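Local coordinates for protein putative Glycerophosphoryl diester phosphodiesterase (Silicibacter pomeroyi, PDB 3L12) that is a putative member of the glycerophosphoryl diester phosphodiesterase family, a TIM-barrel protein that carries a bound magnesium ion and forms a two-chain assembly, at residues A[109-112]-A[113-117]; A[279-282]-A[283-286]; A[187-190]-A[191-194]; A[295-298]-A[299-302]. All coordinates share one frame; numbering follows the deposited sequence.

Contact 1 of 4, residues A[109-112]-A[113-117]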
# COMPACT_ATOMS: atom_id res chain seq x y z
N THR A 109 20.67 3.66 3.34
CA THR A 109 21.16 4.15 2.09
C THR A 109 20.38 5.36 1.55
O THR A 109 19.26 5.63 1.93
CB THR A 109 21.12 3.03 1.01
OG1 THR A 109 19.76 2.73 0.62
CG2 THR A 109 21.85 1.72 1.53
N VAL A 110 21.02 6.03 0.61
CA VAL A 110 20.41 7.19 -0.09
C VAL A 110 19.07 6.73 -0.70
O VAL A 110 18.03 7.36 -0.51
CB VAL A 110 21.37 7.75 -1.14
CG1 VAL A 110 20.68 8.87 -2.04
CG2 VAL A 110 22.68 8.37 -0.48
N TYR A 111 19.12 5.61 -1.41
CA TYR A 111 17.95 5.14 -2.10
C TYR A 111 16.88 4.73 -1.10
O TYR A 111 15.70 5.10 -1.30
CB TYR A 111 18.30 3.96 -2.97
CG TYR A 111 17.25 3.59 -3.99
CD1 TYR A 111 17.25 4.15 -5.25
CD2 TYR A 111 16.35 2.56 -3.74
CE1 TYR A 111 16.32 3.74 -6.23
CE2 TYR A 111 15.43 2.15 -4.69
CZ TYR A 111 15.44 2.75 -5.94
OH TYR A 111 14.54 2.31 -6.90
N GLY A 112 17.24 4.05 0.00
CA GLY A 112 16.29 3.67 1.02
C GLY A 112 15.59 4.86 1.66
O GLY A 112 14.37 4.83 1.96
N ARG A 113 16.36 5.93 1.90
CA ARG A 113 15.81 7.14 2.47
C ARG A 113 14.81 7.83 1.56
O ARG A 113 13.99 8.63 2.06
CB ARG A 113 16.89 8.13 2.92
CG ARG A 113 17.58 7.69 4.22
CD ARG A 113 18.51 8.82 4.77
NE ARG A 113 19.55 9.20 3.82
CZ ARG A 113 20.71 8.57 3.67
NH1 ARG A 113 21.03 7.53 4.46
NH2 ARG A 113 21.58 8.99 2.77
N ARG A 114 14.91 7.58 0.25
CA ARG A 114 13.94 8.16 -0.68
C ARG A 114 12.55 7.59 -0.42
O ARG A 114 11.55 8.32 -0.58
CB ARG A 114 14.31 7.88 -2.12
CG ARG A 114 15.51 8.57 -2.62
CD ARG A 114 15.85 8.10 -3.97
NE ARG A 114 14.87 8.38 -5.00
CZ ARG A 114 15.07 8.06 -6.29
NH1 ARG A 114 16.22 7.47 -6.69
NH2 ARG A 114 14.17 8.33 -7.17
N PHE A 115 12.46 6.30 -0.01
CA PHE A 115 11.19 5.58 0.14
C PHE A 115 11.13 4.93 1.54
O PHE A 115 11.09 3.69 1.70
CB PHE A 115 11.04 4.53 -0.96
CG PHE A 115 11.27 5.09 -2.33
CD1 PHE A 115 10.32 5.96 -2.88
CD2 PHE A 115 12.45 4.87 -3.03
CE1 PHE A 115 10.54 6.52 -4.09
CE2 PHE A 115 12.63 5.46 -4.30
CZ PHE A 115 11.66 6.26 -4.81
N PRO A 116 11.02 5.79 2.58
CA PRO A 116 11.10 5.33 3.97
C PRO A 116 9.86 4.59 4.49
O PRO A 116 9.90 3.92 5.53
CB PRO A 116 11.34 6.62 4.76
CG PRO A 116 10.66 7.70 3.91
CD PRO A 116 10.85 7.26 2.46
N ASP A 117 8.77 4.71 3.75
CA ASP A 117 7.51 4.15 4.15
C ASP A 117 7.13 2.88 3.41
O ASP A 117 6.10 2.25 3.69
CB ASP A 117 6.42 5.20 3.96
CG ASP A 117 6.55 6.39 4.90
OD1 ASP A 117 7.40 6.45 5.83
OD2 ASP A 117 5.71 7.28 4.63
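One face of the Tyr111 ring receives the edge of Phe115, whose CE2 lies 4.2 Å from Tyr111 CZ in a T-shaped pair with the ring planes at 67°. The phenylalanine ring has CB of Arg114 over one of its own faces, toward the rim. In one of its two modelled conformers, Arg114 also slants its NH1 end up to the tyrosine ring, 3.8 Å from Tyr111 CD1, a contact that is doubtful for the other. A third flat group, the guanidinium of Arg113, turns one face to Thr109 O, and its NH2 comes 3.5 Å from Val110 CG2. With CG of Tyr111 set anti to its own nitrogen (chi1 -166°), the phenol is carried to the side where Phe115 can meet it four residues later.

The backbone is a short, weakly bonded helix at 110-114. Thr109 is its N-cap: OG1 accepts from Gly112 N at 2.9 Å and is also bonded to Asp106. Arg113 N then donates to Thr109 O at 2.9 Å, and Phe115 N to Gly112 O at 3.1 Å. Arg114 N makes weak bonds to the carbonyls of Val110 and Tyr111.

The tyrosine hydroxyl is engaged by Glu32 and Arg27, so the ring is held at its far end as well as on its face. Gly112 O and Phe115 O each accept from Arg303 of the second subunit. The chemistry is consistent with the N-cap and the aromatic pair holding this weakly bonded helix in shape, while carbonyls of its last turn and just beyond it face the second subunit.

Contact 2 of 4, residues A[279-282]-A[283-286]; sequences PEDI and RRMA
Asp281 OD1 takes two N-H groups from Arg284, three residues further along the helix: NH1 at 3.0 Å and NH2 at 3.2 Å. The guanidinium meets this single oxygen end-on and nearly in its own plane, yet the carboxylate is turned 83° against it. NH1 uses the anti lone pair of OD1, whereas NH2 approaches from above the carboxylate plane. The two side chains lie side by side and point the same way. CG of Arg284 stands anti to its backbone nitrogen (chi1 -173°), and a bend at chi3 folds the guanidinium back over the preceding turn. A water donates to Asp281 OD1 at 2.7 Å and accepts from Arg284 NH2, closing a small ring beside the salt bridge, through OD1 and NH2.

Arg283 shows another way for a helix arginine to use water. Its NE donates to a water at 2.9 Å that returns only a weak bond to Pro279 O, and its NH2 pairs with Asp307. Beneath these groups the backbone is regular alpha-helix, with Arg283 N on Pro279 O at 3.0 Å and Ala286 N on Ile282 O at 3.0 Å. The selenomethionine Met285 lays CG 3.4 Å from Asp281 O.

Ile282 points to the buried side, where it packs on Arg300, Thr301 and Ile304; Pro279 also touches Ile304. Helix 279-288 is the crossover of the beta-alpha-beta unit that joins parallel strands 270-273 and 292-295, and helix 298-307 lies next to it on the outside of the barrel.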
# COMPACT_ATOMS: atom_id res chain seq x y z
N PRO A 279 3.66 16.75 -3.95
CA PRO A 279 2.33 17.29 -4.23
C PRO A 279 2.27 18.49 -5.15
O PRO A 279 1.42 18.54 -6.06
CB PRO A 279 1.81 17.62 -2.83
CG PRO A 279 2.58 16.83 -1.93
CD PRO A 279 3.86 16.43 -2.54
N GLU A 280 3.15 19.48 -4.96
CA GLU A 280 3.16 20.65 -5.83
C GLU A 280 3.54 20.29 -7.28
O GLU A 280 3.11 20.98 -8.19
CB GLU A 280 4.09 21.77 -5.31
CG GLU A 280 3.71 22.47 -3.96
CD GLU A 280 4.93 23.08 -3.21
OE1 GLU A 280 4.76 24.10 -2.48
OE2 GLU A 280 6.06 22.53 -3.34
N ASP A 281 4.37 19.26 -7.46
CA ASP A 281 4.77 18.79 -8.81
C ASP A 281 3.62 18.04 -9.47
O ASP A 281 3.32 18.27 -10.63
CB ASP A 281 6.00 17.91 -8.75
CG ASP A 281 7.26 18.65 -8.24
OD1 ASP A 281 7.37 19.88 -8.38
OD2 ASP A 281 8.13 17.96 -7.66
N ILE A 282 2.95 17.22 -8.70
CA ILE A 282 1.76 16.48 -9.23
C ILE A 282 0.72 17.46 -9.71
O ILE A 282 0.24 17.40 -10.85
CB ILE A 282 1.21 15.50 -8.19
CG1 ILE A 282 2.23 14.40 -7.87
CG2 ILE A 282 -0.12 14.88 -8.66
CD1 ILE A 282 1.92 13.61 -6.58
N ARG A 283 0.40 18.44 -8.85
CA ARG A 283 -0.54 19.48 -9.19
C ARG A 283 -0.12 20.27 -10.43
O ARG A 283 -0.94 20.50 -11.31
CB ARG A 283 -0.75 20.42 -7.98
CG ARG A 283 -1.78 21.48 -8.17
CD ARG A 283 -2.13 22.16 -6.86
NE ARG A 283 -2.81 21.28 -5.92
CZ ARG A 283 -4.14 21.12 -5.86
NH1 ARG A 283 -4.96 21.82 -6.61
NH2 ARG A 283 -4.64 20.29 -4.96
N ARG A 284 1.13 20.70 -10.51
CA ARG A 284 1.62 21.48 -11.66
C ARG A 284 1.54 20.66 -12.94
O ARG A 284 1.11 21.21 -13.98
CB ARG A 284 3.07 21.96 -11.43
CG ARG A 284 3.55 22.90 -12.51
CD ARG A 284 4.89 23.50 -12.19
NE ARG A 284 5.97 22.52 -12.26
CZ ARG A 284 6.49 21.88 -11.22
NH1 ARG A 284 6.08 22.12 -9.98
NH2 ARG A 284 7.45 20.98 -11.43
N MSE A 285 1.88 19.37 -12.88
CA MSE A 285 1.81 18.53 -14.07
C MSE A 285 0.36 18.34 -14.54
O MSE A 285 0.10 18.43 -15.72
CB MSE A 285 2.48 17.15 -13.89
CG MSE A 285 3.96 17.17 -13.77
SE MSE A 285 4.88 18.02 -15.30
CE MSE A 285 4.98 19.81 -14.66
N ALA A 286 -0.56 18.11 -13.60
CA ALA A 286 -1.97 18.04 -13.97
C ALA A 286 -2.42 19.32 -14.70
O ALA A 286 -3.15 19.25 -15.70
CB ALA A 286 -2.88 17.73 -12.73
O HOH W 1 -0.91 19.81 -4.33
O HOH W 2 9.60 20.99 -9.38

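Contact 3 of 4, residues A[187-190]-A[191-194]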
# COMPACT_ATOMS: atom_id res chain seq x y z
N SER A 187 10.95 3.19 -24.06
CA SER A 187 12.39 3.16 -23.83
C SER A 187 13.09 4.49 -23.99
O SER A 187 12.63 5.37 -24.73
CB SER A 187 13.03 2.18 -24.87
OG SER A 187 14.33 1.74 -24.46
N PHE A 188 14.23 4.56 -23.33
CA PHE A 188 15.20 5.60 -23.59
C PHE A 188 15.99 5.26 -24.85
O PHE A 188 16.58 6.14 -25.45
CB PHE A 188 16.22 5.77 -22.46
CG PHE A 188 15.76 6.64 -21.32
CD1 PHE A 188 15.78 8.02 -21.43
CD2 PHE A 188 15.36 6.07 -20.15
CE1 PHE A 188 15.42 8.82 -20.33
CE2 PHE A 188 14.98 6.89 -19.07
CZ PHE A 188 15.03 8.23 -19.19
N ASP A 189 16.06 3.99 -25.19
CA ASP A 189 16.86 3.49 -26.36
C ASP A 189 15.98 3.63 -27.59
O ASP A 189 15.20 2.73 -27.93
CB ASP A 189 17.27 2.03 -26.07
CG ASP A 189 18.35 1.50 -26.99
OD1 ASP A 189 18.39 1.95 -28.14
OD2 ASP A 189 19.12 0.62 -26.52
N TRP A 190 16.09 4.77 -28.24
CA TRP A 190 15.24 5.09 -29.35
C TRP A 190 15.52 4.19 -30.55
O TRP A 190 14.60 3.89 -31.30
CB TRP A 190 15.43 6.57 -29.68
CG TRP A 190 14.79 7.54 -28.71
CD1 TRP A 190 14.37 7.29 -27.44
CD2 TRP A 190 14.59 8.95 -28.93
NE1 TRP A 190 13.87 8.44 -26.87
CE2 TRP A 190 14.00 9.47 -27.76
CE3 TRP A 190 14.79 9.79 -30.02
CZ2 TRP A 190 13.59 10.80 -27.65
CZ3 TRP A 190 14.42 11.13 -29.89
CH2 TRP A 190 13.82 11.61 -28.71
N ALA A 191 16.77 3.75 -30.72
CA ALA A 191 17.06 2.84 -31.82
C ALA A 191 16.32 1.55 -31.59
O ALA A 191 15.79 0.98 -32.52
CB ALA A 191 18.59 2.62 -31.99
N LEU A 192 16.28 1.09 -30.34
CA LEU A 192 15.57 -0.13 -29.97
C LEU A 192 14.07 -0.01 -30.27
O LEU A 192 13.46 -0.99 -30.66
CB LEU A 192 15.81 -0.51 -28.49
CG LEU A 192 15.59 -1.98 -28.08
CD1 LEU A 192 16.58 -2.94 -28.76
CD2 LEU A 192 15.65 -2.13 -26.52
N LEU A 193 13.50 1.18 -30.11
CA LEU A 193 12.09 1.40 -30.41
C LEU A 193 11.84 1.23 -31.92
O LEU A 193 10.79 0.77 -32.33
CB LEU A 193 11.59 2.76 -29.90
CG LEU A 193 11.59 2.93 -28.39
CD1 LEU A 193 11.29 4.39 -28.02
CD2 LEU A 193 10.58 1.95 -27.72
N GLY A 194 12.82 1.57 -32.75
CA GLY A 194 12.72 1.32 -34.18
C GLY A 194 12.63 -0.16 -34.47
O GLY A 194 11.89 -0.57 -35.36
O HOH W 3 19.34 4.93 -29.54
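Asp189 turns CG anti to its backbone nitrogen (chi1 -166°), which swings the carboxylate forward over the first turn of the helix that follows. Leu193, with CG anti to its carbonyl carbon (chi1 -66°), sends its two methyls back to the end of the strand. OD1 of Asp189 accepts from Leu192 N at 3.2 Å, the donor standing 56° out of the carboxylate plane, while CG of the aspartate rests 3.6 Å from Leu192 CB. A water accepts from Ala191 N at 3.1 Å and gives OD1 a weak bond.

This is an N-cap at a strand-to-helix junction of the TIM-barrel: strand 183-187 ends and helix 190-199 begins within three residues. An ST turn precedes the cap, with Asp189 N donating to Ser187 OG at 2.9 Å; the same hydroxyl is bonded to Leu150 O on the adjacent strand. Asp189 OD2 reaches Ser152 and forms a salt bridge with Arg163, so both carboxylate oxygens have partners.

The apolar half lies beneath. Leu193 CD2 sits 3.8 Å from Ser187 CB, and Leu193 CD1 slants toward the Trp190 indole, 4.3 Å from Trp190 CD1. The indole NE1 donates to Leu208 O, and its ring meets Tyr207 edge-to-face. In the backbone, Leu193 N bonds to Asp189 O at 3.2 Å, and Gly194 N to Trp190 O.

Contact 4 of 4, residues A[295-298]-A[299-302]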
# COMPACT_ATOMS: atom_id res chain seq x y z
N THR A 295 3.99 7.84 -11.33
CA THR A 295 4.26 8.18 -9.93
C THR A 295 4.63 6.96 -9.05
O THR A 295 4.11 5.87 -9.19
CB THR A 295 3.05 8.93 -9.30
OG1 THR A 295 3.38 9.41 -7.96
CG2 THR A 295 1.77 8.02 -9.30
N ASP A 296 5.52 7.20 -8.07
CA ASP A 296 5.81 6.24 -7.03
C ASP A 296 4.72 6.17 -5.93
O ASP A 296 4.69 5.22 -5.11
CB ASP A 296 7.15 6.59 -6.34
CG ASP A 296 8.34 6.46 -7.29
OD1 ASP A 296 8.40 5.45 -7.98
OD2 ASP A 296 9.22 7.34 -7.30
N TYR A 297 3.80 7.17 -5.94
CA TYR A 297 2.77 7.33 -4.91
C TYR A 297 1.40 7.49 -5.56
O TYR A 297 0.88 8.59 -5.66
CB TYR A 297 3.07 8.56 -4.05
CG TYR A 297 4.35 8.43 -3.27
CD1 TYR A 297 4.36 7.82 -2.01
CD2 TYR A 297 5.55 8.90 -3.79
CE1 TYR A 297 5.55 7.67 -1.27
CE2 TYR A 297 6.74 8.72 -3.09
CZ TYR A 297 6.74 8.13 -1.86
OH TYR A 297 7.91 7.99 -1.10
N PRO A 298 0.85 6.37 -6.03
CA PRO A 298 -0.46 6.50 -6.74
C PRO A 298 -1.58 7.06 -5.87
O PRO A 298 -2.37 7.86 -6.37
CB PRO A 298 -0.78 5.06 -7.17
CG PRO A 298 0.40 4.25 -6.89
CD PRO A 298 1.40 5.01 -6.10
N GLY A 299 -1.68 6.69 -4.59
CA GLY A 299 -2.75 7.24 -3.77
C GLY A 299 -2.64 8.74 -3.64
O GLY A 299 -3.64 9.43 -3.68
N ARG A 300 -1.42 9.25 -3.37
CA ARG A 300 -1.17 10.68 -3.28
C ARG A 300 -1.63 11.39 -4.53
O ARG A 300 -2.27 12.47 -4.45
CB ARG A 300 0.33 10.88 -3.05
CG ARG A 300 0.71 12.35 -2.96
CD ARG A 300 2.22 12.51 -2.81
NE ARG A 300 2.67 11.87 -1.56
CZ ARG A 300 3.95 11.68 -1.25
NH1 ARG A 300 4.94 12.00 -2.11
NH2 ARG A 300 4.27 11.16 -0.08
N THR A 301 -1.29 10.79 -5.68
CA THR A 301 -1.65 11.34 -7.00
C THR A 301 -3.15 11.31 -7.20
O THR A 301 -3.77 12.30 -7.64
CB THR A 301 -0.90 10.60 -8.10
OG1 THR A 301 0.52 10.78 -7.88
CG2 THR A 301 -1.27 11.21 -9.47
N GLN A 302 -3.78 10.19 -6.90
CA GLN A 302 -5.25 10.09 -6.97
C GLN A 302 -5.91 11.19 -6.16
O GLN A 302 -6.85 11.85 -6.63
CB GLN A 302 -5.71 8.77 -6.43
CG GLN A 302 -5.42 7.54 -7.29
CD GLN A 302 -5.63 6.21 -6.59
OE1 GLN A 302 -5.85 6.12 -5.35
NE2 GLN A 302 -5.54 5.14 -7.36
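Tyr297 O lies where the chain enters helix 298-307 and is approached by two groups of Thr301: its N donates at 3.1 Å, and its OG1 stands equally near. That hydroxyl also faces Thr295 OG1 at 3.2 Å, tip to tip, and its one proton could serve either oxygen. Around them is a strand-to-helix junction of the TIM-barrel. An ST turn, in which Tyr297 N donates to Thr295 OG1 at 3.0 Å, leads from strand 292-295 to the N-cap residue Tyr297. Thr295 OG1 is also bonded to Val276 and Asn277, which ties the junction to the loop after strand 270-273.

Arg300 lies flat on Tyr297. The planes are 11° apart, and Arg300 CZ is 4.0 Å from the ring centroid, a cation-pi stack over one face. NH1 is shifted toward the CD2 side, 3.6 Å from Tyr297 CD2, while NH2 lies over the same face, near CD1 and CE1. Arg300 starts with CG anti to its backbone nitrogen (chi1 179°) and bends at chi3, which lays the guanidinium parallel to the phenol. Stacked so, the guanidinium still makes polar bonds: NH1 donates to Asn277 O, and NE forms a salt bridge with Asp117 of the second subunit.

Gln302 packs its chain over the first turn; NE2 donates to Ala44 O of its own chain, and OE1 accepts from Phe120 N of the second subunit. Gln302 N donates to Pro298 O at 2.8 Å, and Gln302 CG is 3.2 Å from the same oxygen.

Contacts 2 and 4 are neighbours, their centres about 11 Å apart: Ile282 CD1 lies 3.4 Å from Thr301 OG1, so helix 279-288 packs against helix 298-307. Contact 4 also touches contact 1, where Phe115 CE1 is 3.6 Å from Asp296 OD2 and Phe115 CD1 is 3.6 Å from Tyr297 OH. Both of these contacts meet the second subunit, and contact 2 does not. Contact 3 stands across the barrel, about 30 Å from contact 1 between centres. The magnesium ion, held by Glu50, Asp52 and Glu149, lies about 9 Å from the side chains of Tyr111 and Ser187, and about 12 Å from that of Thr295.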